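PDB 5CQF: L-lysine 6-monooxygenase from Pseudomonas syringae pv. tomato, which probably catalyses the FAD- and NADPH-dependent N6-hydroxylation of L-lysine, a step in siderophore biosynthesis. Local coordinates for residues E329-T333 against F334-T338; A180-G183 against P184-H188. All blocks are in the same frame, centred on the assembly; numbering follows the deposited sequence.

Contact 1: E329-T333 against F334-T338; sequences ELTDT and FSQRT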
loop_
_atom_site.group_PDB
_atom_site.type_symbol
_atom_site.label_atom_id
_atom_site.label_comp_id
_atom_site.label_asym_id
_atom_site.label_seq_id
_atom_site.Cartn_x
_atom_site.Cartn_y
_atom_site.Cartn_z
ATOM N N GLU A 329 25.464 -31.708 8.627
ATOM C CA GLU A 329 25.766 -31.976 7.237
ATOM C C GLU A 329 24.514 -31.758 6.431
ATOM O O GLU A 329 23.494 -32.399 6.697
ATOM C CB GLU A 329 26.262 -33.419 7.024
ATOM C CG GLU A 329 26.726 -33.699 5.591
ATOM C CD GLU A 329 26.919 -35.176 5.289
ATOM O OE1 GLU A 329 25.919 -35.935 5.285
ATOM O OE2 GLU A 329 28.071 -35.575 5.037
ATOM N N LEU A 330 24.616 -30.880 5.428
ATOM C CA LEU A 330 23.551 -30.660 4.449
ATOM C C LEU A 330 23.846 -31.363 3.141
ATOM O O LEU A 330 24.984 -31.401 2.686
ATOM C CB LEU A 330 23.397 -29.170 4.141
ATOM C CG LEU A 330 23.193 -28.175 5.281
ATOM C CD1 LEU A 330 22.798 -26.803 4.744
ATOM C CD2 LEU A 330 22.146 -28.684 6.252
ATOM N N THR A 331 22.800 -31.870 2.513
ATOM C CA THR A 331 22.909 -32.437 1.199
ATOM C C THR A 331 21.925 -31.715 0.286
ATOM O O THR A 331 20.731 -31.633 0.591
ATOM C CB THR A 331 22.642 -33.959 1.253
ATOM O OG1 THR A 331 23.688 -34.579 2.000
ATOM C CG2 THR A 331 22.598 -34.582 -0.125
ATOM N N ASP A 332 22.436 -31.163 -0.815
ATOM C CA ASP A 332 21.579 -30.626 -1.860
ATOM C C ASP A 332 20.953 -31.811 -2.578
ATOM O O ASP A 332 21.645 -32.631 -3.133
ATOM C CB ASP A 332 22.375 -29.768 -2.824
ATOM C CG ASP A 332 21.565 -29.336 -4.026
ATOM O OD1 ASP A 332 20.707 -30.124 -4.501
ATOM O OD2 ASP A 332 21.781 -28.195 -4.507
ATOM N N THR A 333 19.637 -31.888 -2.546
ATOM C CA THR A 333 18.874 -33.005 -3.113
ATOM C C THR A 333 19.093 -33.281 -4.617
ATOM O O THR A 333 19.009 -34.428 -5.041
ATOM C CB THR A 333 17.369 -32.773 -2.817
ATOM O OG1 THR A 333 17.140 -33.142 -1.454
ATOM C CG2 THR A 333 16.422 -33.584 -3.741
ATOM N N PHE A 334 19.383 -32.247 -5.406
ATOM C CA PHE A 334 19.587 -32.398 -6.861
ATOM C C PHE A 334 21.034 -32.732 -7.243
ATOM O O PHE A 334 21.294 -33.676 -7.989
ATOM C CB PHE A 334 19.137 -31.136 -7.592
ATOM C CG PHE A 334 17.677 -30.844 -7.430
ATOM C CD1 PHE A 334 16.721 -31.747 -7.898
ATOM C CD2 PHE A 334 17.252 -29.688 -6.813
ATOM C CE1 PHE A 334 15.371 -31.497 -7.742
ATOM C CE2 PHE A 334 15.899 -29.424 -6.653
ATOM C CZ PHE A 334 14.959 -30.329 -7.111
ATOM N N SER A 335 21.965 -31.948 -6.722
ATOM C CA SER A 335 23.368 -32.078 -7.074
ATOM C C SER A 335 24.035 -33.213 -6.318
ATOM O O SER A 335 25.094 -33.682 -6.724
ATOM C CB SER A 335 24.095 -30.778 -6.739
ATOM O OG SER A 335 24.210 -30.642 -5.339
ATOM N N GLN A 336 23.425 -33.620 -5.206
ATOM C CA GLN A 336 24.052 -34.494 -4.204
ATOM C C GLN A 336 25.295 -33.875 -3.528
ATOM O O GLN A 336 25.882 -34.500 -2.671
ATOM C CB GLN A 336 24.353 -35.907 -4.769
ATOM C CG GLN A 336 23.131 -36.662 -5.315
ATOM C CD GLN A 336 22.063 -36.949 -4.250
ATOM O OE1 GLN A 336 22.379 -37.286 -3.096
ATOM N NE2 GLN A 336 20.792 -36.809 -4.632
ATOM N N ARG A 337 25.686 -32.656 -3.883
ATOM C CA ARG A 337 26.798 -31.977 -3.202
ATOM C C ARG A 337 26.460 -31.830 -1.716
ATOM O O ARG A 337 25.294 -31.614 -1.359
ATOM C CB ARG A 337 27.066 -30.582 -3.821
ATOM C CG ARG A 337 28.426 -30.380 -4.510
ATOM C CD ARG A 337 28.525 -30.986 -5.915
ATOM N NE ARG A 337 27.868 -30.183 -6.956
ATOM C CZ ARG A 337 27.742 -30.555 -8.236
ATOM N NH1 ARG A 337 28.239 -31.720 -8.653
ATOM N NH2 ARG A 337 27.109 -29.766 -9.109
ATOM N N THR A 338 27.464 -31.974 -0.852
ATOM C CA THR A 338 27.269 -31.851 0.591
ATOM C C THR A 338 28.095 -30.706 1.100
ATOM O O THR A 338 29.030 -30.283 0.435
ATOM C CB THR A 338 27.745 -33.080 1.384
ATOM O OG1 THR A 338 29.126 -33.299 1.109
ATOM C CG2 THR A 338 26.959 -34.337 1.033
#
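Asp-332 grips the turn of this beta hairpin through Phe-334 and Ser-335. Its CG stands anti to the backbone N (chi1 173°), which brings OD1 to the amides of the turn, where it accepts two: Phe-334 N at 2.7 Å, nearly in line with the C-O bond, and Ser-335 N at 3.1 Å, from well above the carboxylate plane. Ser-335 OG packs 3.2 Å from Asp-332 CG and takes the N-H of Arg-337 in an ST turn. The strands close where Asp-332 N donates to Arg-337 O at 2.9 Å (161° at the hydrogen); the return bond from Gln-336 N to Asp-332 O is bent to 126° and weak.

The other face is looser. Thr-331 and Thr-338, a non-hydrogen-bonded antiparallel pair, lie side by side, with Thr-331 OG1 3.4 Å from Thr-338 CG2, while the exposed Gln-336 brings OE1 to 4.0 Å from Thr-331 CG2, and its NE2 nears Thr-333 O without a good hydrogen-bond angle.

The hairpin joins strands 325-332 and 338-343, and Ser-317 of strand 314-322 hydrogen-bonds Glu-329 OE1 and Thr-331 OG1. The tip of the hairpin reaches the second subunit: Tyr-261 on that subunit's helix 255-264 hydrogen-bonds Asp-332 OD2, and Phe-273 on its helix 267-280 meets the Phe-334 ring edge-to-face.

Contact 2: A180-G183 against P184-H188; sequences ALLG and PTLFH
Gly-183 and Leu-186 are the ends of a type I beta turn that leads the chain into strand 186-188, an outermost strand of a five-stranded parallel sheet in this Rossmann-type flavoprotein. The turn's own bond, from Leu-186 N to Gly-183 O, is weak at 3.3 Å; the firmer one runs the other way, from Gly-183 N to Leu-186 O, 2.9 Å long with 159° at the hydrogen, and its donor lies in the carbonyl plane. Pro-184 follows Gly-183 directly, at the first corner of the turn.

Leu-186 is the buried side chain on which the two preceding leucines converge. Leu-186 turns CG away from its own N (chi1 -176°) and offers one methyl to each: CD1 rests 4.0 Å from Leu-181 CB, and CD2 meets Leu-182 CD2 at 3.9 Å. The two leucines make contact differently, the first through its CB and the second through CD2, its side chain running at a slant to that of Leu-186. Ile-319 of strand 314-322 touches both Leu-181 and Leu-186, and Val-346 and Leu-348 of the adjoining strand 345-348 also pack on Leu-186.

Phe-187 takes a different path. Its CG sits between the backbone N and the carbonyl carbon (chi1 45°), and its ring leads toward helix 192-198, where it packs on Phe-192, Arg-195 and Leu-196. On the side of the turn, Gly-183 O lies at the ring's edge, near its plane, 3.8 Å from Phe-187 CD2.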
loop_
_atom_site.group_PDB
_atom_site.type_symbol
_atom_site.label_atom_id
_atom_site.label_comp_id
_atom_site.label_asym_id
_atom_site.label_seq_id
_atom_site.Cartn_x
_atom_site.Cartn_y
_atom_site.Cartn_z
ATOM N N ALA A 180 16.611 -37.625 20.104
ATOM C CA ALA A 180 17.567 -37.727 21.215
ATOM C C ALA A 180 18.175 -36.374 21.556
ATOM O O ALA A 180 18.727 -36.185 22.652
ATOM C CB ALA A 180 18.667 -38.729 20.885
ATOM N N LEU A 181 18.081 -35.436 20.612
ATOM C CA LEU A 181 18.753 -34.147 20.733
ATOM C C LEU A 181 17.880 -33.048 21.331
ATOM O O LEU A 181 18.416 -32.047 21.815
ATOM C CB LEU A 181 19.312 -33.721 19.371
ATOM C CG LEU A 181 20.324 -34.678 18.734
ATOM C CD1 LEU A 181 20.769 -34.176 17.368
ATOM C CD2 LEU A 181 21.535 -34.883 19.637
ATOM N N LEU A 182 16.559 -33.231 21.325
ATOM C CA LEU A 182 15.650 -32.219 21.882
ATOM C C LEU A 182 16.150 -31.730 23.229
ATOM O O LEU A 182 16.425 -32.523 24.117
ATOM C CB LEU A 182 14.220 -32.748 22.032
ATOM C CG LEU A 182 13.467 -33.014 20.726
ATOM C CD1 LEU A 182 12.030 -33.467 21.009
ATOM C CD2 LEU A 182 13.494 -31.788 19.808
ATOM N N GLY A 183 16.275 -30.419 23.359
ATOM C CA GLY A 183 16.855 -29.811 24.543
ATOM C C GLY A 183 16.918 -28.294 24.456
ATOM O O GLY A 183 16.339 -27.681 23.554
ATOM N N PRO A 184 17.616 -27.669 25.404
ATOM C CA PRO A 184 17.711 -26.210 25.443
ATOM C C PRO A 184 18.322 -25.560 24.195
ATOM O O PRO A 184 18.038 -24.403 23.937
ATOM C CB PRO A 184 18.610 -25.942 26.665
ATOM C CG PRO A 184 18.481 -27.150 27.518
ATOM C CD PRO A 184 18.202 -28.301 26.596
ATOM N N THR A 185 19.177 -26.283 23.469
ATOM C CA THR A 185 19.844 -25.750 22.292
ATOM C C THR A 185 19.368 -26.361 20.963
ATOM O O THR A 185 19.868 -25.995 19.908
ATOM C CB THR A 185 21.385 -25.899 22.365
ATOM O OG1 THR A 185 21.734 -27.272 22.508
ATOM C CG2 THR A 185 21.975 -25.093 23.512
ATOM N N LEU A 186 18.420 -27.282 20.999
ATOM C CA LEU A 186 17.798 -27.753 19.778
ATOM C C LEU A 186 16.339 -27.984 20.092
ATOM O O LEU A 186 16.010 -28.835 20.932
ATOM C CB LEU A 186 18.491 -29.025 19.290
ATOM C CG LEU A 186 17.984 -29.559 17.945
ATOM C CD1 LEU A 186 19.063 -30.329 17.188
ATOM C CD2 LEU A 186 16.748 -30.422 18.141
ATOM N N PHE A 187 15.451 -27.217 19.465
ATOM C CA PHE A 187 14.028 -27.296 19.836
ATOM C C PHE A 187 13.088 -27.004 18.707
ATOM O O PHE A 187 13.492 -26.459 17.681
ATOM C CB PHE A 187 13.715 -26.355 21.006
ATOM C CG PHE A 187 14.312 -24.985 20.860
ATOM C CD1 PHE A 187 13.596 -23.970 20.271
ATOM C CD2 PHE A 187 15.569 -24.718 21.338
ATOM C CE1 PHE A 187 14.128 -22.707 20.156
ATOM C CE2 PHE A 187 16.121 -23.453 21.233
ATOM C CZ PHE A 187 15.407 -22.450 20.623
ATOM N N HIS A 188 11.822 -27.353 18.925
ATOM C CA HIS A 188 10.768 -27.112 17.937
ATOM C C HIS A 188 10.258 -25.700 18.095
ATOM O O HIS A 188 10.345 -25.125 19.193
ATOM C CB HIS A 188 9.615 -28.086 18.184
ATOM C CG HIS A 188 8.600 -28.135 17.090
ATOM N ND1 HIS A 188 7.379 -27.514 17.185
ATOM C CD2 HIS A 188 8.612 -28.753 15.888
ATOM C CE1 HIS A 188 6.681 -27.735 16.088
ATOM N NE2 HIS A 188 7.407 -28.486 15.283
#

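Contact 2 comes first along the chain, and contact 1 follows more than a hundred residues later. Their centres lie 24 Å apart and their nearest atoms about 10 Å apart, so they do not touch, although both are on the same side of the chain's centre. The three-stranded antiparallel sheet connects them: contact 1 forms the hairpin between its strands 325-332 and 338-343, while contact 2 leans on strand 314-322 and bonds through Thr-185 to Tyr-326 of strand 325-332. Contact 2 thus joins this sheet to strand 186-188, at the edge of the parallel sheet that also holds strand 345-348, whereas contact 1 takes the hairpin of the antiparallel sheet to the second subunit.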